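Local coordinates for protein beta-N-acetylhexosaminidase (Streptomyces plicatus, PDB 1JAK) that hydrolyses terminal N-acetylhexosamine residues from glycoconjugates as a family 20 beta-N-acetylhexosaminidase, probably through substrate-assisted catalysis, at residues A[98-103]-A[185-190]; A[235-240]-A[308-313]. One frame throughout, in Å; residues are numbered along the deposited sequence.

Interaction 1: residues A[98-103]-A[185-190]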
loop_
_atom_site.group_PDB
_atom_site.type_symbol
_atom_site.label_atom_id
_atom_site.label_comp_id
_atom_site.label_asym_id
_atom_site.label_seq_id
_atom_site.Cartn_x
_atom_site.Cartn_y
_atom_site.Cartn_z
ATOM N N GLU A 98 12.008 11.847 -0.616
ATOM C CA GLU A 98 11.125 11.377 0.448
ATOM C C GLU A 98 11.639 11.455 1.876
ATOM O O GLU A 98 10.891 11.165 2.812
ATOM C CB GLU A 98 10.729 9.927 0.172
ATOM C CG GLU A 98 9.942 9.730 -1.100
ATOM C CD GLU A 98 9.444 8.311 -1.230
ATOM O OE1 GLU A 98 10.259 7.415 -1.549
ATOM O OE2 GLU A 98 8.237 8.095 -0.996
ATOM N N GLY A 99 12.904 11.828 2.043
ATOM C CA GLY A 99 13.483 11.898 3.370
ATOM C C GLY A 99 13.227 13.196 4.112
ATOM O O GLY A 99 12.625 14.125 3.577
ATOM N N TYR A 100 13.699 13.254 5.351
ATOM C CA TYR A 100 13.518 14.432 6.194
ATOM C C TYR A 100 14.422 14.360 7.417
ATOM O O TYR A 100 15.037 13.333 7.706
ATOM C CB TYR A 100 12.074 14.498 6.706
ATOM C CG TYR A 100 11.748 13.329 7.615
ATOM C CD1 TYR A 100 11.395 12.089 7.079
ATOM C CD2 TYR A 100 11.909 13.424 9.000
ATOM C CE1 TYR A 100 11.221 10.977 7.892
ATOM C CE2 TYR A 100 11.737 12.313 9.825
ATOM C CZ TYR A 100 11.397 11.092 9.260
ATOM O OH TYR A 100 11.264 9.983 10.057
ATOM N N ARG A 101 14.487 15.473 8.136
ATOM C CA ARG A 101 15.226 15.538 9.385
ATOM C C ARG A 101 14.194 16.056 10.376
ATOM O O ARG A 101 13.377 16.912 10.028
ATOM C CB ARG A 101 16.405 16.520 9.324
ATOM C CG ARG A 101 17.154 16.581 10.655
ATOM C CD ARG A 101 18.435 17.412 10.617
ATOM N NE ARG A 101 18.188 18.851 10.633
ATOM C CZ ARG A 101 18.160 19.623 9.551
ATOM N NH1 ARG A 101 18.364 19.099 8.350
ATOM N NH2 ARG A 101 17.939 20.927 9.673
ATOM N N LEU A 102 14.199 15.514 11.588
ATOM C CA LEU A 102 13.269 15.961 12.616
ATOM C C LEU A 102 14.066 16.317 13.862
ATOM O O LEU A 102 14.733 15.464 14.454
ATOM C CB LEU A 102 12.241 14.867 12.943
ATOM C CG LEU A 102 11.124 15.236 13.933
ATOM C CD1 LEU A 102 9.948 14.279 13.757
ATOM C CD2 LEU A 102 11.644 15.188 15.367
ATOM N N ASP A 103 14.013 17.590 14.242
ATOM C CA ASP A 103 14.715 18.067 15.427
ATOM C C ASP A 103 13.676 18.375 16.497
ATOM O O ASP A 103 12.655 19.004 16.214
ATOM C CB ASP A 103 15.517 19.329 15.093
ATOM C CG ASP A 103 16.582 19.085 14.041
ATOM O OD1 ASP A 103 17.439 18.204 14.255
ATOM O OD2 ASP A 103 16.566 19.776 13.001
ATOM N N ARG A 185 0.247 5.852 7.578
ATOM C CA ARG A 185 0.957 5.883 8.853
ATOM C C ARG A 185 2.373 5.339 8.776
ATOM O O ARG A 185 3.243 5.754 9.538
ATOM C CB ARG A 185 0.217 5.050 9.906
ATOM C CG ARG A 185 -1.098 5.626 10.397
ATOM C CD ARG A 185 -1.845 4.584 11.229
ATOM N NE ARG A 185 -3.095 5.115 11.768
ATOM C CZ ARG A 185 -3.199 5.753 12.930
ATOM N NH1 ARG A 185 -2.128 5.934 13.694
ATOM N NH2 ARG A 185 -4.375 6.229 13.322
ATOM N N TYR A 186 2.602 4.414 7.850
ATOM C CA TYR A 186 3.900 3.763 7.760
ATOM C C TYR A 186 4.780 4.096 6.561
ATOM O O TYR A 186 5.669 3.330 6.192
ATOM C CB TYR A 186 3.673 2.255 7.894
ATOM C CG TYR A 186 2.809 1.959 9.100
ATOM C CD1 TYR A 186 3.279 2.204 10.392
ATOM C CD2 TYR A 186 1.479 1.565 8.951
ATOM C CE1 TYR A 186 2.445 2.077 11.501
ATOM C CE2 TYR A 186 0.633 1.436 10.058
ATOM C CZ TYR A 186 1.123 1.699 11.328
ATOM O OH TYR A 186 0.289 1.616 12.423
ATOM N N LYS A 187 4.517 5.250 5.962
ATOM C CA LYS A 187 5.305 5.748 4.847
ATOM C C LYS A 187 5.243 4.968 3.535
ATOM O O LYS A 187 6.166 5.037 2.727
ATOM C CB LYS A 187 6.765 5.925 5.297
ATOM C CG LYS A 187 6.916 6.834 6.529
ATOM C CD LYS A 187 8.384 7.107 6.857
ATOM C CE LYS A 187 8.548 8.032 8.070
ATOM N NZ LYS A 187 8.241 7.358 9.369
ATOM N N TYR A 188 4.165 4.217 3.327
ATOM C CA TYR A 188 3.990 3.511 2.060
ATOM C C TYR A 188 3.842 4.654 1.061
ATOM O O TYR A 188 3.345 5.721 1.428
ATOM C CB TYR A 188 2.695 2.695 2.070
ATOM C CG TYR A 188 2.805 1.340 2.723
ATOM C CD1 TYR A 188 3.326 0.250 2.021
ATOM C CD2 TYR A 188 2.375 1.138 4.035
ATOM C CE1 TYR A 188 3.412 -1.011 2.613
ATOM C CE2 TYR A 188 2.457 -0.119 4.636
ATOM C CZ TYR A 188 2.976 -1.189 3.916
ATOM O OH TYR A 188 3.050 -2.437 4.492
ATOM N N ASN A 189 4.259 4.458 -0.188
ATOM C CA ASN A 189 4.125 5.530 -1.168
ATOM C C ASN A 189 3.365 5.137 -2.431
ATOM O O ASN A 189 3.221 5.937 -3.358
ATOM C CB ASN A 189 5.501 6.116 -1.525
ATOM C CG ASN A 189 6.413 5.123 -2.222
ATOM O OD1 ASN A 189 6.049 3.967 -2.462
ATOM N ND2 ASN A 189 7.615 5.578 -2.559
ATOM N N LYS A 190 2.869 3.904 -2.467
ATOM C CA LYS A 190 2.099 3.454 -3.611
ATOM C C LYS A 190 0.893 2.662 -3.140
ATOM O O LYS A 190 0.973 1.923 -2.159
ATOM C CB LYS A 190 2.980 2.620 -4.548
ATOM C CG LYS A 190 4.022 3.487 -5.256
ATOM C CD LYS A 190 5.042 2.685 -6.026
ATOM C CE LYS A 190 5.995 3.605 -6.786
ATOM N NZ LYS A 190 6.854 4.452 -5.903
#
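The carboxylate of E98 and the carboxamide of N189 meet with their planes only 12° apart, although the two side chains cross at about a right angle. In this nearly coplanar setting N189 ND2 donates to E98 OE2 over 3.0 Å. The N-H...O angle is 152°, and the donor comes from the syn side, somewhat out of the carboxylate plane. N189 tucks its CG in between its own backbone N and C (chi1 65°), which swings the amide toward E98. Each group has a second partner: R160 makes a salt bridge with E98 OE2, and the carbonyl of A158 also accepts from N189 ND2. E98 OE2 is thus gripped by an amide and a guanidinium, consistent with an ionised carboxylate.

The second point of touch is looser. K187 runs across Y100 at roughly a right angle, its CE 3.9 Å from Y100 OH and 4.0 Å from Y100 CE1. The bend at the end of the lysine accompanies a hydrogen bond between NZ and T125 OG1, an atom that Y100 OH shares. These contacts are a buried part of the interface between the mixed-sheet domain and the alpha/beta barrel, at the loop entering barrel strand 190-194.

Interaction 2: residues A[235-240]-A[308-313]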
loop_
_atom_site.group_PDB
_atom_site.type_symbol
_atom_site.label_atom_id
_atom_site.label_comp_id
_atom_site.label_asym_id
_atom_site.label_seq_id
_atom_site.Cartn_x
_atom_site.Cartn_y
_atom_site.Cartn_z
ATOM N N GLU A 235 -11.459 10.855 -7.353
ATOM C CA GLU A 235 -11.436 11.295 -5.959
ATOM C C GLU A 235 -10.518 10.404 -5.125
ATOM O O GLU A 235 -9.814 10.884 -4.236
ATOM C CB GLU A 235 -12.856 11.298 -5.384
ATOM C CG GLU A 235 -12.961 11.609 -3.889
ATOM C CD GLU A 235 -12.324 12.933 -3.481
ATOM O OE1 GLU A 235 -12.075 13.795 -4.352
ATOM O OE2 GLU A 235 -12.080 13.117 -2.269
ATOM N N ILE A 236 -10.527 9.103 -5.402
ATOM C CA ILE A 236 -9.647 8.190 -4.677
ATOM C C ILE A 236 -8.198 8.557 -5.000
ATOM O O ILE A 236 -7.345 8.611 -4.114
ATOM C CB ILE A 236 -9.903 6.714 -5.077
ATOM C CG1 ILE A 236 -11.274 6.267 -4.555
ATOM C CG2 ILE A 236 -8.793 5.821 -4.524
ATOM C CD1 ILE A 236 -11.647 4.832 -4.925
ATOM N N VAL A 237 -7.921 8.819 -6.274
ATOM C CA VAL A 237 -6.572 9.182 -6.688
ATOM C C VAL A 237 -6.145 10.499 -6.040
ATOM O O VAL A 237 -5.003 10.639 -5.595
ATOM C CB VAL A 237 -6.475 9.312 -8.228
ATOM C CG1 VAL A 237 -5.117 9.864 -8.625
ATOM C CG2 VAL A 237 -6.686 7.950 -8.873
ATOM N N ARG A 238 -7.062 11.459 -5.976
ATOM C CA ARG A 238 -6.751 12.754 -5.374
ATOM C C ARG A 238 -6.457 12.601 -3.885
ATOM O O ARG A 238 -5.488 13.163 -3.373
ATOM C CB ARG A 238 -7.919 13.728 -5.551
ATOM C CG ARG A 238 -7.626 15.131 -5.021
ATOM C CD ARG A 238 -8.913 15.893 -4.740
ATOM N NE ARG A 238 -9.658 15.287 -3.637
ATOM C CZ ARG A 238 -9.265 15.307 -2.366
ATOM N NH1 ARG A 238 -8.132 15.908 -2.025
ATOM N NH2 ARG A 238 -9.997 14.711 -1.435
ATOM N N TYR A 239 -7.302 11.841 -3.193
ATOM C CA TYR A 239 -7.128 11.625 -1.761
ATOM C C TYR A 239 -5.809 10.900 -1.510
ATOM O O TYR A 239 -5.050 11.260 -0.607
ATOM C CB TYR A 239 -8.287 10.796 -1.203
ATOM C CG TYR A 239 -8.344 10.764 0.310
ATOM C CD1 TYR A 239 -8.863 11.840 1.028
ATOM C CD2 TYR A 239 -7.870 9.662 1.024
ATOM C CE1 TYR A 239 -8.910 11.823 2.422
ATOM C CE2 TYR A 239 -7.912 9.634 2.418
ATOM C CZ TYR A 239 -8.434 10.721 3.108
ATOM O OH TYR A 239 -8.493 10.706 4.482
ATOM N N ALA A 240 -5.537 9.874 -2.312
ATOM C CA ALA A 240 -4.296 9.121 -2.170
ATOM C C ALA A 240 -3.109 10.051 -2.391
ATOM O O ALA A 240 -2.118 9.986 -1.668
ATOM C CB ALA A 240 -4.255 7.970 -3.176
ATOM N N LEU A 308 -7.272 8.183 -16.594
ATOM C CA LEU A 308 -7.637 8.513 -15.217
ATOM C C LEU A 308 -6.472 8.308 -14.255
ATOM O O LEU A 308 -6.594 8.562 -13.058
ATOM C CB LEU A 308 -8.796 7.621 -14.765
ATOM C CG LEU A 308 -10.084 7.656 -15.590
ATOM C CD1 LEU A 308 -10.965 6.487 -15.189
ATOM C CD2 LEU A 308 -10.803 8.982 -15.378
ATOM N N THR A 309 -5.341 7.865 -14.788
ATOM C CA THR A 309 -4.176 7.568 -13.967
ATOM C C THR A 309 -2.996 8.522 -14.136
ATOM O O THR A 309 -2.229 8.414 -15.093
ATOM C CB THR A 309 -3.707 6.128 -14.255
ATOM O OG1 THR A 309 -4.791 5.223 -13.995
ATOM C CG2 THR A 309 -2.511 5.754 -13.393
ATOM N N PRO A 310 -2.832 9.470 -13.200
ATOM C CA PRO A 310 -1.716 10.416 -13.297
ATOM C C PRO A 310 -0.395 9.739 -12.945
ATOM O O PRO A 310 0.679 10.240 -13.284
ATOM C CB PRO A 310 -2.101 11.507 -12.300
ATOM C CG PRO A 310 -2.857 10.744 -11.253
ATOM C CD PRO A 310 -3.722 9.818 -12.078
ATOM N N GLY A 311 -0.489 8.597 -12.267
ATOM C CA GLY A 311 0.692 7.845 -11.877
ATOM C C GLY A 311 1.435 7.287 -13.076
ATOM O O GLY A 311 0.913 7.275 -14.186
ATOM N N ARG A 312 2.652 6.807 -12.846
ATOM C CA ARG A 312 3.498 6.277 -13.916
ATOM C C ARG A 312 3.216 4.848 -14.345
ATOM O O ARG A 312 3.589 4.446 -15.453
ATOM C CB ARG A 312 4.964 6.338 -13.483
ATOM C CG ARG A 312 5.501 7.733 -13.235
ATOM C CD ARG A 312 6.791 7.667 -12.436
ATOM N NE ARG A 312 6.549 7.316 -11.037
ATOM C CZ ARG A 312 7.507 7.139 -10.136
ATOM N NH1 ARG A 312 8.781 7.274 -10.485
ATOM N NH2 ARG A 312 7.197 6.840 -8.880
ATOM N N TYR A 313 2.546 4.092 -13.483
ATOM C CA TYR A 313 2.311 2.671 -13.732
ATOM C C TYR A 313 0.897 2.191 -14.014
ATOM O O TYR A 313 -0.084 2.796 -13.588
ATOM C CB TYR A 313 2.858 1.890 -12.536
ATOM C CG TYR A 313 4.200 2.395 -12.067
ATOM C CD1 TYR A 313 5.372 2.021 -12.721
ATOM C CD2 TYR A 313 4.297 3.294 -11.002
ATOM C CE1 TYR A 313 6.606 2.531 -12.334
ATOM C CE2 TYR A 313 5.531 3.811 -10.604
ATOM C CZ TYR A 313 6.681 3.424 -11.278
ATOM O OH TYR A 313 7.902 3.939 -10.907
#
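The closest backbone approach is between V237 and T309, whose CA atoms are 7.8 Å apart, so the backbones stay apart and the gap is bridged mainly by V237 and P310. Residues 235-240 are a section of helix 230-242, with i to i+4 bonds such as Y239 N to E235 O; residues 308-313 lead from helix 292-307 into strand 313-315. Both belong to the alpha/beta (TIM) barrel of the catalytic domain, and the contact joins helix 230-242, which precedes strand 246-250, to the loop between helix 292-307 and strand 313-315.

V237 and P310 carry the packing: V237 points its CG1 methyl at the CG-CD side of the P310 ring. This CG1 stands anti to the valine's own amide nitrogen (chi1 173°). The other branch, CG2, comes within 4.2 Å of the carbonyl O of L308. With just 84 Å² buried in total, this is a small apolar surface contact; V237 also touches V247 of strand 246-250, while L308 rests on K230, Y233 and K234 of the same helix.

On the helix, R238 binds E235 with two nitrogens, NE to OE1 and NH2 to OE2, and K177 is a second cationic partner of E235 OE2. Across the contact, V237 CG1 lies 3.6 Å from P310 CG and 3.7 Å from P310 CD.

Interactions 1 and 2 follow one another along the chain, with centres about 19 Å apart, and meet at K190 and Y313, where segments 185-190 and 308-313 pass into barrel strands 190-194 and 313-315. There K190 CE packs 3.9 Å from Y313 CE2. K190 NZ also lies 3.8 Å from R312 NH2, but each like charge has an acceptor: the A158 carbonyl for K190 and the E246 carboxylate for R312. Interaction 1 joins the two domains, whereas interaction 2 lies within the barrel. None of their residues lines the isofagomine-type inhibitor pocket; strand 313-315 leads on toward its residues D319 and E320.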